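Local coordinates for putative vitamin-B12 independent methionine synthase family protein (Listeria monocytogenes, PDB 1YPX) that probably transfers a methyl group from 5-methyltetrahydropteroyltriglutamate to homocysteine with the help of zinc, as cobalamin-independent methionine synthases do, at residues Pro6-His11 / Gln327-Pro332; Thr106-Phe111 / Ile149-Tyr154; Ser139-His144 / Asn219-Ala224; Leu271-Glu276 / Leu296-Ser301. All blocks are in the same frame, centred on the assembly; numbering follows the deposited sequence.

Contact 1: residues Pro6-His11 / Gln327-Pro332; sequences PFYADH and QLRLSP
Tyr-8 and Asp-10 grip Leu-330 between them, binding the N-terminal stretch to strand 328-332 in the same chain direction and helping to close the TIM-barrel-like fold. Leu-330 N gives its hydrogen to Tyr-8 O at 2.9 Å, and Leu-330 O receives Asp-10 N at 3.3 Å, the latter bond being nearly straight at 170°. Arg-329 adds a side-chain link. Bent at chi2 (60°), its chain passes Phe-7 O and brings NE to Pro-6 O at 3.1 Å, the acceptor lying in the guanidinium plane. NH1 is held by Leu-328 O and Ser-326 O. Over one face of the guanidinium lies Tyr-8 CE1, with ring and guanidinium planes 48° apart; the Tyr-8 ring also stacks with Trp-365. Each carboxylate oxygen of Asp-10 accepts two hydrogen bonds. OD2 takes Phe-7 N and Tyr-183 OH, whereas OD1 takes His-11 N and Ser-60 OG, which ties the stretch to strand 60-61 at the far end of the sheet. His-11 NE2 strengthens that tie through Ser-60 O. Farther along, Ser-331 OG stays on its own strand and is hydrogen-bonded to Pro-332 O of the next residue at 2.8 Å.

Contact 2: residues Thr106-Phe111 / Ile149-Tyr154; sequences TGPIDF and IEYQPY
Tyr-154 OH is gripped by two groups: Ile-109 N donates to it at 2.6 Å, with an N-H...O angle of 142°, and Asp-164 OD1 of helix 158-178 is hydrogen-bonded to it as well. The backbone N of Ile-109 comes in at the edge of the phenol, in the ring plane. With CG beside the backbone N (chi1 -60°), Tyr-154 reaches from helix 152-156 to Ile-109 in strand 108-110. There its CE2 meets Ile-109 CG1 at 3.4 Å, the two side chains slanting past each other. Tyr-151 carries a second part of the contact. One face of its ring receives Gly-107 CA, a CH-pi contact 3.9 Å from the centroid and 10° off the normal; the opposite face has Pro-153 CG over its centre. Farther out on the same ring, CE1 packs on Pro-108 CD at 3.5 Å. Backbone bonds of Glu-150 and Tyr-151 with Ile-105 continue the pairing of strands 147-149 and 103-106. Two tyrosines thus brace the corner at Gly-107, where the chain leaves a small three-stranded mixed sheet, an addition beside the main parallel sheet of this TIM-barrel-like fold.

Contact 3: residues Ser139-His144 / Asn219-Ala224; sequences SPAMLH and NLINEA
Pro-140 presses its CG into a hollow of helix 213-224 formed by Leu-220, Ile-221 and Ala-224. The closest of these pairs is Pro-140 CG with Ile-221 CD1 at 3.5 Å, the proline ring and the isoleucine chain crossing at about a right angle. Ala-224 CB, one helical turn on from Leu-220, meets the same CG at 3.9 Å, and Leu-220 CG stands 4.0 Å from Pro-140 CG. Leu-220 also covers the neighbouring residue: CG lies anti to the backbone N (chi1 172°), which carries CD2 across to Ala-141, where it stands 4.0 Å from CB. Ile-221 CD1 reaches Ala-141 CB too, at 4.1 Å, so the alanine methyl sits against two branched side chains. No hydrogen bond joins the two segments; the join is made of carbon packing, and every residue in it is buried.

A polar atom at its border is Ser-139 OG, which touches Ile-221 CD1 but is hydrogen-bonded to Asp-188 OD1. Behind the first shell, Tyr-169 of helix 158-178 packs on both Pro-140 and Ala-224, bracing the two sides at once. Tyr-217, a turn earlier in helix 213-224, touches Ala-141 and meets the ring of His-144 edge-to-face. On the helix's other flank, Asn-222 OD1 accepts Asn-265 N, fixing the helix to the loop before strand 268-272. The arrangement is that of a beta-alpha connection of a TIM-barrel-like fold: after strand 132-138 the chain turns into the short helix 141-146, and the turn into it packs on the helix that precedes strand 233-238.

Contact 4: residues Leu271-Glu276 / Leu296-Ser301; sequences LEYDNE and LGLITS. With PO4 (phosphate ion), chain B.
Leu-271 and Glu-272 pair in parallel with Leu-296 and Gly-297 near the C-terminal ends of two neighbouring strands of the TIM-barrel-like fold, beside what may be a metal site. Gly-297 makes both backbone bonds. Its N donates to Leu-271 O at 2.8 Å, almost in line with the carbonyl (C=O...N 162°). Its O accepts Tyr-273 N at 3.2 Å, a donor that stands above the carbonyl plane although the N-H itself points almost straight at the oxygen (173°). Gly-297 is the centre of an inverse gamma turn, marked by a weak bond from Leu-298 N to Leu-296 O, so strand 293-299 turns tightly at Gly-297, opposite the last strand residue of its neighbour, Glu-272.

Leu-271 and Leu-296 point to one face of the sheet, where Leu-296 also meets Ala-319 of helix 310-322. Glu-272 points to the other, and its OE2 accepts Arg-240 N. It touches the group His-237, Cys-239 and Cys-334, which may form a metal site; that would be consistent with the zinc expected in this family. Beyond the strand, the Tyr-273 ring comes back beside the partner strand. CE2 touches Leu-296 CD2 at 3.4 Å; CD2 meets Leu-298 CD2 at 3.7 Å, these two side chains lying alongside and pointing the same way. Phe-281 meets the ring edge-to-face. A phosphate ion, probably from the crystallisation liquor, is also bound by Lys-285 NZ and lies at the phenol's edge, where Tyr-273 OH donates to its O3 at 2.6 Å.

Overall arrangement
From the N terminus, residues 6-11 pair with strand 328-332 near the other end of the chain, so contact 1 closes a loop spanning most of the chain and containing the other three contacts. Contact 2 opens at 106-111, but 139-144, the first half of contact 3, comes before 149-154 closes it; 219-224 then closes contact 3. These two loops therefore cross, and the contacts touch lightly, Ile-109 on Leu-143, which joins strand 108-110 to the short helix 141-146. Contact 4 follows in series, a short strand-to-strand closure. It adjoins contact 1 in the main parallel sheet, with centres about 12 Å apart, while contact 2 lies across the chain's centre from both.

Contact 1: residues Pro6-His11 / Gln327-Pro332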
loop_
_atom_site.group_PDB
_atom_site.type_symbol
_atom_site.label_atom_id
_atom_site.label_comp_id
_atom_site.label_asym_id
_atom_site.label_seq_id
_atom_site.Cartn_x
_atom_site.Cartn_y
_atom_site.Cartn_z
ATOM N N PRO A 6 4.950 6.288 8.783
ATOM C CA PRO A 6 3.656 6.865 8.407
ATOM C C PRO A 6 3.344 8.018 9.362
ATOM O O PRO A 6 3.595 7.906 10.556
ATOM C CB PRO A 6 2.699 5.686 8.563
ATOM C CG PRO A 6 3.333 4.893 9.641
ATOM C CD PRO A 6 4.770 4.896 9.229
ATOM N N PHE A 7 2.820 9.121 8.831
ATOM C CA PHE A 7 2.502 10.298 9.646
ATOM C C PHE A 7 1.133 10.208 10.295
ATOM O O PHE A 7 0.258 9.478 9.825
ATOM C CB PHE A 7 2.557 11.569 8.792
ATOM C CG PHE A 7 3.649 11.557 7.776
ATOM C CD1 PHE A 7 3.402 11.111 6.483
ATOM C CD2 PHE A 7 4.949 11.908 8.132
ATOM C CE1 PHE A 7 4.431 11.007 5.563
ATOM C CE2 PHE A 7 5.994 11.808 7.220
ATOM C CZ PHE A 7 5.738 11.356 5.935
ATOM N N TYR A 8 0.945 10.976 11.367
ATOM C CA TYR A 8 -0.329 10.990 12.078
ATOM C C TYR A 8 -1.492 11.120 11.106
ATOM O O TYR A 8 -2.538 10.512 11.315
ATOM C CB TYR A 8 -0.353 12.131 13.088
ATOM C CG TYR A 8 0.752 12.046 14.112
ATOM C CD1 TYR A 8 0.877 10.941 14.943
ATOM C CD2 TYR A 8 1.664 13.079 14.257
ATOM C CE1 TYR A 8 1.889 10.874 15.896
ATOM C CE2 TYR A 8 2.676 13.023 15.201
ATOM C CZ TYR A 8 2.782 11.923 16.015
ATOM O OH TYR A 8 3.776 11.888 16.956
ATOM N N ALA A 9 -1.317 11.930 10.066
ATOM C CA ALA A 9 -2.337 12.092 9.032
ATOM C C ALA A 9 -1.675 11.551 7.774
ATOM O O ALA A 9 -0.854 12.224 7.146
ATOM C CB ALA A 9 -2.707 13.550 8.846
ATOM N N ASP A 10 -2.017 10.319 7.427
ATOM C CA ASP A 10 -1.433 9.660 6.272
ATOM C C ASP A 10 -2.586 9.073 5.456
ATOM O O ASP A 10 -3.747 9.212 5.840
ATOM C CB ASP A 10 -0.499 8.558 6.764
ATOM C CG ASP A 10 0.688 8.338 5.852
ATOM O OD1 ASP A 10 0.492 8.345 4.613
ATOM O OD2 ASP A 10 1.808 8.146 6.378
ATOM N N HIS A 11 -2.276 8.432 4.330
ATOM C CA HIS A 11 -3.315 7.827 3.503
ATOM C C HIS A 11 -2.779 6.646 2.712
ATOM O O HIS A 11 -1.595 6.603 2.381
ATOM C CB HIS A 11 -3.940 8.875 2.572
ATOM C CG HIS A 11 -2.997 9.449 1.560
ATOM N ND1 HIS A 11 -3.062 9.131 0.219
ATOM C CD2 HIS A 11 -2.004 10.360 1.682
ATOM C CE1 HIS A 11 -2.152 9.826 -0.440
ATOM N NE2 HIS A 11 -1.495 10.581 0.426
ATOM N N GLN A 327 2.315 5.750 19.186
ATOM C CA GLN A 327 2.583 4.982 17.987
ATOM C C GLN A 327 1.350 4.611 17.187
ATOM O O GLN A 327 1.277 3.524 16.632
ATOM C CB GLN A 327 3.384 3.723 18.340
ATOM C CG GLN A 327 2.919 3.019 19.607
ATOM C CD GLN A 327 3.748 1.792 19.926
ATOM O OE1 GLN A 327 3.798 0.846 19.141
ATOM N NE2 GLN A 327 4.406 1.804 21.078
ATOM N N LEU A 328 0.379 5.510 17.119
ATOM C CA LEU A 328 -0.817 5.237 16.338
ATOM C C LEU A 328 -0.989 6.354 15.312
ATOM O O LEU A 328 -0.579 7.501 15.536
ATOM C CB LEU A 328 -2.053 5.123 17.252
ATOM C CG LEU A 328 -2.124 3.940 18.239
ATOM C CD1 LEU A 328 -3.419 3.989 19.047
ATOM C CD2 LEU A 328 -2.047 2.626 17.474
ATOM N N ARG A 329 -1.566 5.999 14.170
ATOM C CA ARG A 329 -1.794 6.956 13.089
ATOM C C ARG A 329 -3.225 6.846 12.594
ATOM O O ARG A 329 -3.895 5.859 12.853
ATOM C CB ARG A 329 -0.823 6.712 11.927
ATOM C CG ARG A 329 0.564 7.355 12.086
ATOM C CD ARG A 329 1.284 6.864 13.305
ATOM N NE ARG A 329 2.607 7.467 13.466
ATOM C CZ ARG A 329 3.185 7.682 14.646
ATOM N NH1 ARG A 329 2.568 7.359 15.769
ATOM N NH2 ARG A 329 4.394 8.201 14.708
ATOM N N LEU A 330 -3.671 7.871 11.884
ATOM C CA LEU A 330 -5.014 7.948 11.356
ATOM C C LEU A 330 -4.973 8.044 9.833
ATOM O O LEU A 330 -3.956 8.428 9.247
ATOM C CB LEU A 330 -5.683 9.184 11.933
ATOM C CG LEU A 330 -7.122 9.470 11.512
ATOM C CD1 LEU A 330 -8.008 8.347 11.984
ATOM C CD2 LEU A 330 -7.570 10.810 12.098
ATOM N N SER A 331 -6.083 7.703 9.193
ATOM C CA SER A 331 -6.162 7.763 7.743
ATOM C C SER A 331 -7.522 7.291 7.373
ATOM O O SER A 331 -8.272 6.838 8.224
ATOM C CB SER A 331 -5.193 6.788 7.109
ATOM O OG SER A 331 -5.743 5.482 7.171
ATOM N N PRO A 332 -7.872 7.402 6.092
ATOM C CA PRO A 332 -9.205 6.916 5.726
ATOM C C PRO A 332 -9.059 5.388 5.615
ATOM O O PRO A 332 -7.938 4.894 5.552
ATOM C CB PRO A 332 -9.499 7.640 4.410
ATOM C CG PRO A 332 -8.142 7.973 3.861
ATOM C CD PRO A 332 -7.291 8.270 5.052
#

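Contact 2: residues Thr106-Phe111 / Ile149-Tyr154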
loop_
_atom_site.group_PDB
_atom_site.type_symbol
_atom_site.label_atom_id
_atom_site.label_comp_id
_atom_site.label_asym_id
_atom_site.label_seq_id
_atom_site.Cartn_x
_atom_site.Cartn_y
_atom_site.Cartn_z
ATOM N N THR A 106 5.479 -18.110 -15.934
ATOM C CA THR A 106 5.969 -19.075 -16.923
ATOM C C THR A 106 7.478 -19.194 -16.993
ATOM O O THR A 106 8.000 -19.930 -17.828
ATOM C CB THR A 106 5.503 -18.731 -18.349
ATOM O OG1 THR A 106 6.071 -17.475 -18.743
ATOM C CG2 THR A 106 3.986 -18.656 -18.424
ATOM N N GLY A 107 8.184 -18.475 -16.136
ATOM C CA GLY A 107 9.630 -18.555 -16.168
ATOM C C GLY A 107 10.188 -18.142 -14.833
ATOM O O GLY A 107 9.430 -17.749 -13.954
ATOM N N PRO A 108 11.507 -18.210 -14.649
ATOM C CA PRO A 108 12.168 -17.839 -13.397
ATOM C C PRO A 108 11.955 -16.366 -13.010
ATOM O O PRO A 108 12.337 -15.466 -13.751
ATOM C CB PRO A 108 13.632 -18.178 -13.682
ATOM C CG PRO A 108 13.750 -17.920 -15.154
ATOM C CD PRO A 108 12.496 -18.573 -15.677
ATOM N N ILE A 109 11.343 -16.145 -11.845
ATOM C CA ILE A 109 11.044 -14.807 -11.321
ATOM C C ILE A 109 12.295 -13.938 -11.180
ATOM O O ILE A 109 13.305 -14.376 -10.624
ATOM C CB ILE A 109 10.383 -14.874 -9.902
ATOM C CG1 ILE A 109 9.195 -15.854 -9.887
ATOM C CG2 ILE A 109 9.926 -13.488 -9.484
ATOM C CD1 ILE A 109 7.992 -15.416 -10.720
ATOM N N ASP A 110 12.229 -12.699 -11.660
ATOM C CA ASP A 110 13.373 -11.818 -11.539
ATOM C C ASP A 110 13.024 -10.360 -11.785
ATOM O O ASP A 110 11.950 -10.038 -12.291
ATOM C CB ASP A 110 14.483 -12.274 -12.487
ATOM C CG ASP A 110 15.818 -11.609 -12.185
ATOM O OD1 ASP A 110 16.062 -11.232 -11.019
ATOM O OD2 ASP A 110 16.638 -11.482 -13.112
ATOM N N PHE A 111 13.940 -9.477 -11.407
ATOM C CA PHE A 111 13.738 -8.053 -11.576
ATOM C C PHE A 111 14.980 -7.476 -12.246
ATOM O O PHE A 111 16.104 -7.798 -11.866
ATOM C CB PHE A 111 13.506 -7.404 -10.206
ATOM C CG PHE A 111 13.252 -5.924 -10.263
ATOM C CD1 PHE A 111 14.248 -5.045 -10.700
ATOM C CD2 PHE A 111 12.026 -5.405 -9.877
ATOM C CE1 PHE A 111 14.027 -3.675 -10.755
ATOM C CE2 PHE A 111 11.794 -4.041 -9.925
ATOM C CZ PHE A 111 12.802 -3.168 -10.369
ATOM N N ILE A 149 0.914 -20.568 -11.163
ATOM C CA ILE A 149 2.240 -21.093 -11.439
ATOM C C ILE A 149 2.211 -22.077 -12.600
ATOM O O ILE A 149 1.466 -23.056 -12.592
ATOM C CB ILE A 149 2.839 -21.785 -10.216
ATOM C CG1 ILE A 149 2.819 -20.836 -9.012
ATOM C CG2 ILE A 149 4.255 -22.223 -10.532
ATOM C CD1 ILE A 149 1.476 -20.749 -8.323
ATOM N N GLU A 150 3.035 -21.802 -13.603
ATOM C CA GLU A 150 3.099 -22.636 -14.788
ATOM C C GLU A 150 4.503 -23.212 -14.970
ATOM O O GLU A 150 4.673 -24.298 -15.530
ATOM C CB GLU A 150 2.708 -21.800 -16.010
ATOM C CG GLU A 150 1.816 -22.521 -16.996
ATOM C CD GLU A 150 1.198 -21.595 -18.035
ATOM O OE1 GLU A 150 1.952 -21.013 -18.851
ATOM O OE2 GLU A 150 -0.047 -21.454 -18.036
ATOM N N TYR A 151 5.503 -22.476 -14.499
ATOM C CA TYR A 151 6.892 -22.905 -14.599
ATOM C C TYR A 151 6.947 -24.298 -13.993
ATOM O O TYR A 151 6.191 -24.619 -13.065
ATOM C CB TYR A 151 7.803 -21.940 -13.824
ATOM C CG TYR A 151 9.273 -21.952 -14.208
ATOM C CD1 TYR A 151 10.218 -21.310 -13.412
ATOM C CD2 TYR A 151 9.722 -22.595 -15.360
ATOM C CE1 TYR A 151 11.571 -21.309 -13.747
ATOM C CE2 TYR A 151 11.079 -22.600 -15.705
ATOM C CZ TYR A 151 11.996 -21.954 -14.889
ATOM O OH TYR A 151 13.343 -21.961 -15.198
ATOM N N GLN A 152 7.834 -25.131 -14.523
ATOM C CA GLN A 152 7.955 -26.493 -14.039
ATOM C C GLN A 152 8.622 -26.578 -12.678
ATOM O O GLN A 152 8.067 -27.157 -11.742
ATOM C CB GLN A 152 8.722 -27.342 -15.053
ATOM C CG GLN A 152 7.826 -28.085 -16.027
ATOM C CD GLN A 152 7.233 -27.202 -17.128
ATOM O OE1 GLN A 152 6.271 -27.601 -17.790
ATOM N NE2 GLN A 152 7.809 -26.014 -17.336
ATOM N N PRO A 153 9.822 -25.995 -12.542
ATOM C CA PRO A 153 10.455 -26.086 -11.230
ATOM C C PRO A 153 9.637 -25.541 -10.069
ATOM O O PRO A 153 9.402 -26.264 -9.096
ATOM C CB PRO A 153 11.795 -25.375 -11.433
ATOM C CG PRO A 153 11.564 -24.490 -12.631
ATOM C CD PRO A 153 10.697 -25.323 -13.517
ATOM N N TYR A 154 9.185 -24.291 -10.155
ATOM C CA TYR A 154 8.395 -23.711 -9.062
ATOM C C TYR A 154 7.200 -24.621 -8.803
ATOM O O TYR A 154 6.705 -24.734 -7.680
ATOM C CB TYR A 154 7.881 -22.310 -9.422
ATOM C CG TYR A 154 8.942 -21.269 -9.719
ATOM C CD1 TYR A 154 10.236 -21.381 -9.200
ATOM C CD2 TYR A 154 8.628 -20.135 -10.459
ATOM C CE1 TYR A 154 11.184 -20.379 -9.408
ATOM C CE2 TYR A 154 9.567 -19.127 -10.669
ATOM C CZ TYR A 154 10.840 -19.251 -10.138
ATOM O OH TYR A 154 11.738 -18.216 -10.295
#

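Contact 3: residues Ser139-His144 / Asn219-Ala224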
loop_
_atom_site.group_PDB
_atom_site.type_symbol
_atom_site.label_atom_id
_atom_site.label_comp_id
_atom_site.label_asym_id
_atom_site.label_seq_id
_atom_site.Cartn_x
_atom_site.Cartn_y
_atom_site.Cartn_z
ATOM N N SER A 139 2.022 -6.660 -2.476
ATOM C CA SER A 139 2.829 -7.482 -1.600
ATOM C C SER A 139 3.336 -8.689 -2.382
ATOM O O SER A 139 2.652 -9.199 -3.259
ATOM C CB SER A 139 1.959 -7.951 -0.435
ATOM O OG SER A 139 2.664 -8.827 0.420
ATOM N N PRO A 140 4.544 -9.167 -2.080
ATOM C CA PRO A 140 4.996 -10.329 -2.849
ATOM C C PRO A 140 4.045 -11.530 -2.724
ATOM O O PRO A 140 3.924 -12.323 -3.649
ATOM C CB PRO A 140 6.390 -10.600 -2.275
ATOM C CG PRO A 140 6.274 -10.143 -0.870
ATOM C CD PRO A 140 5.484 -8.852 -0.993
ATOM N N ALA A 141 3.357 -11.641 -1.590
ATOM C CA ALA A 141 2.430 -12.740 -1.363
ATOM C C ALA A 141 1.214 -12.619 -2.266
ATOM O O ALA A 141 0.391 -13.531 -2.342
ATOM C CB ALA A 141 1.990 -12.770 0.100
HETATM N N MSE A 142 1.095 -11.482 -2.938
HETATM C CA MSE A 142 -0.023 -11.253 -3.842
HETATM C C MSE A 142 0.173 -12.031 -5.145
HETATM O O MSE A 142 -0.796 -12.375 -5.826
HETATM C CB MSE A 142 -0.175 -9.754 -4.122
HETATM C CG MSE A 142 -0.901 -9.003 -3.015
HETATM SE SE MSE A 142 -2.854 -9.092 -3.172
HETATM C CE MSE A 142 -3.182 -10.909 -2.608
ATOM N N LEU A 143 1.432 -12.318 -5.476
ATOM C CA LEU A 143 1.765 -13.066 -6.687
ATOM C C LEU A 143 1.546 -14.545 -6.445
ATOM O O LEU A 143 1.056 -15.267 -7.314
ATOM C CB LEU A 143 3.230 -12.846 -7.086
ATOM C CG LEU A 143 3.703 -13.589 -8.338
ATOM C CD1 LEU A 143 2.779 -13.284 -9.490
ATOM C CD2 LEU A 143 5.112 -13.183 -8.682
ATOM N N HIS A 144 1.930 -14.987 -5.257
ATOM C CA HIS A 144 1.780 -16.379 -4.875
ATOM C C HIS A 144 0.330 -16.816 -5.030
ATOM O O HIS A 144 0.051 -17.853 -5.629
ATOM C CB HIS A 144 2.237 -16.562 -3.427
ATOM C CG HIS A 144 2.023 -17.942 -2.889
ATOM N ND1 HIS A 144 0.784 -18.406 -2.499
ATOM C CD2 HIS A 144 2.897 -18.947 -2.643
ATOM C CE1 HIS A 144 0.905 -19.637 -2.032
ATOM N NE2 HIS A 144 2.177 -19.988 -2.107
ATOM N N ASN A 219 7.094 -15.472 6.106
ATOM C CA ASN A 219 8.485 -15.715 5.751
ATOM C C ASN A 219 8.813 -15.093 4.401
ATOM O O ASN A 219 9.933 -14.640 4.171
ATOM C CB ASN A 219 8.757 -17.219 5.714
ATOM C CG ASN A 219 8.565 -17.879 7.067
ATOM O OD1 ASN A 219 9.305 -17.609 8.012
ATOM N ND2 ASN A 219 7.562 -18.743 7.168
ATOM N N LEU A 220 7.829 -15.076 3.510
ATOM C CA LEU A 220 8.008 -14.492 2.182
ATOM C C LEU A 220 8.245 -12.988 2.289
ATOM O O LEU A 220 9.165 -12.444 1.667
ATOM C CB LEU A 220 6.771 -14.753 1.323
ATOM C CG LEU A 220 6.738 -14.045 -0.032
ATOM C CD1 LEU A 220 7.981 -14.394 -0.845
ATOM C CD2 LEU A 220 5.476 -14.452 -0.782
ATOM N N ILE A 221 7.403 -12.336 3.094
ATOM C CA ILE A 221 7.472 -10.902 3.315
ATOM C C ILE A 221 8.765 -10.506 4.008
ATOM O O ILE A 221 9.504 -9.650 3.519
ATOM C CB ILE A 221 6.336 -10.398 4.219
ATOM C CG1 ILE A 221 4.971 -10.875 3.708
ATOM C CG2 ILE A 221 6.427 -8.893 4.346
ATOM C CD1 ILE A 221 4.739 -10.665 2.243
ATOM N N ASN A 222 9.040 -11.115 5.156
ATOM C CA ASN A 222 10.256 -10.757 5.880
ATOM C C ASN A 222 11.481 -10.938 4.994
ATOM O O ASN A 222 12.386 -10.103 5.000
ATOM C CB ASN A 222 10.403 -11.578 7.174
ATOM C CG ASN A 222 9.394 -11.170 8.252
ATOM O OD1 ASN A 222 9.134 -9.978 8.462
ATOM N ND2 ASN A 222 8.836 -12.161 8.950
ATOM N N GLU A 223 11.502 -12.019 4.223
ATOM C CA GLU A 223 12.628 -12.265 3.333
ATOM C C GLU A 223 12.709 -11.202 2.240
ATOM O O GLU A 223 13.793 -10.699 1.931
ATOM C CB GLU A 223 12.521 -13.645 2.683
ATOM C CG GLU A 223 13.749 -14.004 1.880
ATOM C CD GLU A 223 13.601 -15.291 1.104
ATOM O OE1 GLU A 223 14.559 -15.619 0.354
ATOM O OE2 GLU A 223 12.542 -15.972 1.236
ATOM N N ALA A 224 11.557 -10.871 1.659
ATOM C CA ALA A 224 11.470 -9.869 0.603
ATOM C C ALA A 224 12.008 -8.514 1.052
ATOM O O ALA A 224 12.591 -7.777 0.256
ATOM C CB ALA A 224 10.024 -9.721 0.143
#

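Contact 4: residues Leu271-Glu276 / Leu296-Ser301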
loop_
_atom_site.group_PDB
_atom_site.type_symbol
_atom_site.label_atom_id
_atom_site.label_comp_id
_atom_site.label_asym_id
_atom_site.label_seq_id
_atom_site.Cartn_x
_atom_site.Cartn_y
_atom_site.Cartn_z
ATOM N N LEU A 271 -4.448 -0.481 8.598
ATOM C CA LEU A 271 -5.591 -1.331 8.945
ATOM C C LEU A 271 -6.896 -0.573 8.811
ATOM O O LEU A 271 -7.035 0.501 9.389
ATOM C CB LEU A 271 -5.461 -1.782 10.396
ATOM C CG LEU A 271 -4.163 -2.489 10.750
ATOM C CD1 LEU A 271 -3.963 -2.534 12.272
ATOM C CD2 LEU A 271 -4.236 -3.883 10.166
ATOM N N GLU A 272 -7.864 -1.127 8.085
ATOM C CA GLU A 272 -9.149 -0.432 7.931
ATOM C C GLU A 272 -10.282 -0.960 8.826
ATOM O O GLU A 272 -10.425 -2.165 9.021
ATOM C CB GLU A 272 -9.593 -0.438 6.461
ATOM C CG GLU A 272 -9.860 -1.792 5.842
ATOM C CD GLU A 272 -10.638 -1.655 4.548
ATOM O OE1 GLU A 272 -11.755 -1.101 4.595
ATOM O OE2 GLU A 272 -10.145 -2.085 3.487
ATOM N N TYR A 273 -11.087 -0.046 9.365
ATOM C CA TYR A 273 -12.186 -0.416 10.256
ATOM C C TYR A 273 -13.522 0.237 9.840
ATOM O O TYR A 273 -13.541 1.251 9.134
ATOM C CB TYR A 273 -11.841 0.001 11.695
ATOM C CG TYR A 273 -10.536 -0.562 12.255
ATOM C CD1 TYR A 273 -10.477 -1.848 12.812
ATOM C CD2 TYR A 273 -9.370 0.208 12.264
ATOM C CE1 TYR A 273 -9.286 -2.349 13.369
ATOM C CE2 TYR A 273 -8.181 -0.276 12.810
ATOM C CZ TYR A 273 -8.141 -1.551 13.363
ATOM O OH TYR A 273 -6.959 -2.015 13.906
ATOM N N ASP A 274 -14.640 -0.344 10.276
ATOM C CA ASP A 274 -15.948 0.223 9.950
ATOM C C ASP A 274 -16.385 1.168 11.065
ATOM O O ASP A 274 -15.594 1.515 11.947
ATOM C CB ASP A 274 -16.996 -0.883 9.773
ATOM C CG ASP A 274 -17.821 -0.716 8.490
ATOM O OD1 ASP A 274 -18.794 -1.477 8.296
ATOM O OD2 ASP A 274 -17.493 0.170 7.669
ATOM N N ASN A 275 -17.644 1.588 11.020
ATOM C CA ASN A 275 -18.183 2.490 12.031
ATOM C C ASN A 275 -18.670 1.684 13.234
ATOM O O ASN A 275 -18.602 2.155 14.371
ATOM C CB ASN A 275 -19.339 3.305 11.445
ATOM C CG ASN A 275 -19.362 4.737 11.951
ATOM O OD1 ASN A 275 -19.451 4.989 13.156
ATOM N ND2 ASN A 275 -19.283 5.686 11.026
ATOM N N GLU A 276 -19.164 0.471 12.974
ATOM C CA GLU A 276 -19.646 -0.413 14.040
ATOM C C GLU A 276 -18.673 -1.579 14.155
ATOM O O GLU A 276 -18.428 -2.286 13.180
ATOM C CB GLU A 276 -21.051 -0.965 13.729
ATOM C CG GLU A 276 -21.825 -1.460 14.974
ATOM C CD GLU A 276 -22.875 -2.541 14.674
ATOM O OE1 GLU A 276 -23.723 -2.816 15.557
ATOM O OE2 GLU A 276 -22.850 -3.131 13.570
ATOM N N LEU A 296 -4.752 3.662 11.722
ATOM C CA LEU A 296 -6.161 3.297 11.899
ATOM C C LEU A 296 -7.006 3.972 10.816
ATOM O O LEU A 296 -7.139 5.198 10.797
ATOM C CB LEU A 296 -6.643 3.757 13.290
ATOM C CG LEU A 296 -5.935 3.207 14.542
ATOM C CD1 LEU A 296 -6.225 4.102 15.742
ATOM C CD2 LEU A 296 -6.397 1.784 14.810
ATOM N N GLY A 297 -7.575 3.176 9.917
ATOM C CA GLY A 297 -8.383 3.735 8.849
ATOM C C GLY A 297 -9.810 3.912 9.305
ATOM O O GLY A 297 -10.689 3.130 8.937
ATOM N N LEU A 298 -10.041 4.949 10.106
ATOM C CA LEU A 298 -11.368 5.228 10.650
ATOM C C LEU A 298 -12.213 6.178 9.814
ATOM O O LEU A 298 -13.360 6.441 10.165
ATOM C CB LEU A 298 -11.231 5.800 12.062
ATOM C CG LEU A 298 -10.231 5.070 12.959
ATOM C CD1 LEU A 298 -10.245 5.682 14.356
ATOM C CD2 LEU A 298 -10.586 3.598 13.015
ATOM N N ILE A 299 -11.660 6.702 8.725
ATOM C CA ILE A 299 -12.414 7.633 7.876
ATOM C C ILE A 299 -12.963 6.939 6.624
ATOM O O ILE A 299 -12.195 6.510 5.762
ATOM C CB ILE A 299 -11.538 8.868 7.449
ATOM C CG1 ILE A 299 -11.414 9.889 8.597
ATOM C CG2 ILE A 299 -12.190 9.602 6.282
ATOM C CD1 ILE A 299 -10.848 9.353 9.899
ATOM N N THR A 300 -14.290 6.826 6.536
ATOM C CA THR A 300 -14.944 6.190 5.389
ATOM C C THR A 300 -14.500 6.887 4.115
ATOM O O THR A 300 -14.670 8.095 3.967
ATOM C CB THR A 300 -16.494 6.278 5.476
ATOM O OG1 THR A 300 -16.895 7.652 5.539
ATOM C CG2 THR A 300 -17.009 5.547 6.709
ATOM N N SER A 301 -13.935 6.113 3.200
ATOM C CA SER A 301 -13.442 6.648 1.942
ATOM C C SER A 301 -14.311 6.254 0.753
ATOM O O SER A 301 -13.922 6.437 -0.407
ATOM C CB SER A 301 -12.009 6.166 1.716
ATOM O OG SER A 301 -11.930 4.754 1.831
HETATM P P PO4 B . -7.605 -4.944 15.474
HETATM O O1 PO4 B . -8.039 -3.800 16.202
HETATM O O2 PO4 B . -8.697 -5.596 14.768
HETATM O O3 PO4 B . -6.459 -4.480 14.458
HETATM O O4 PO4 B . -6.825 -5.979 16.248
#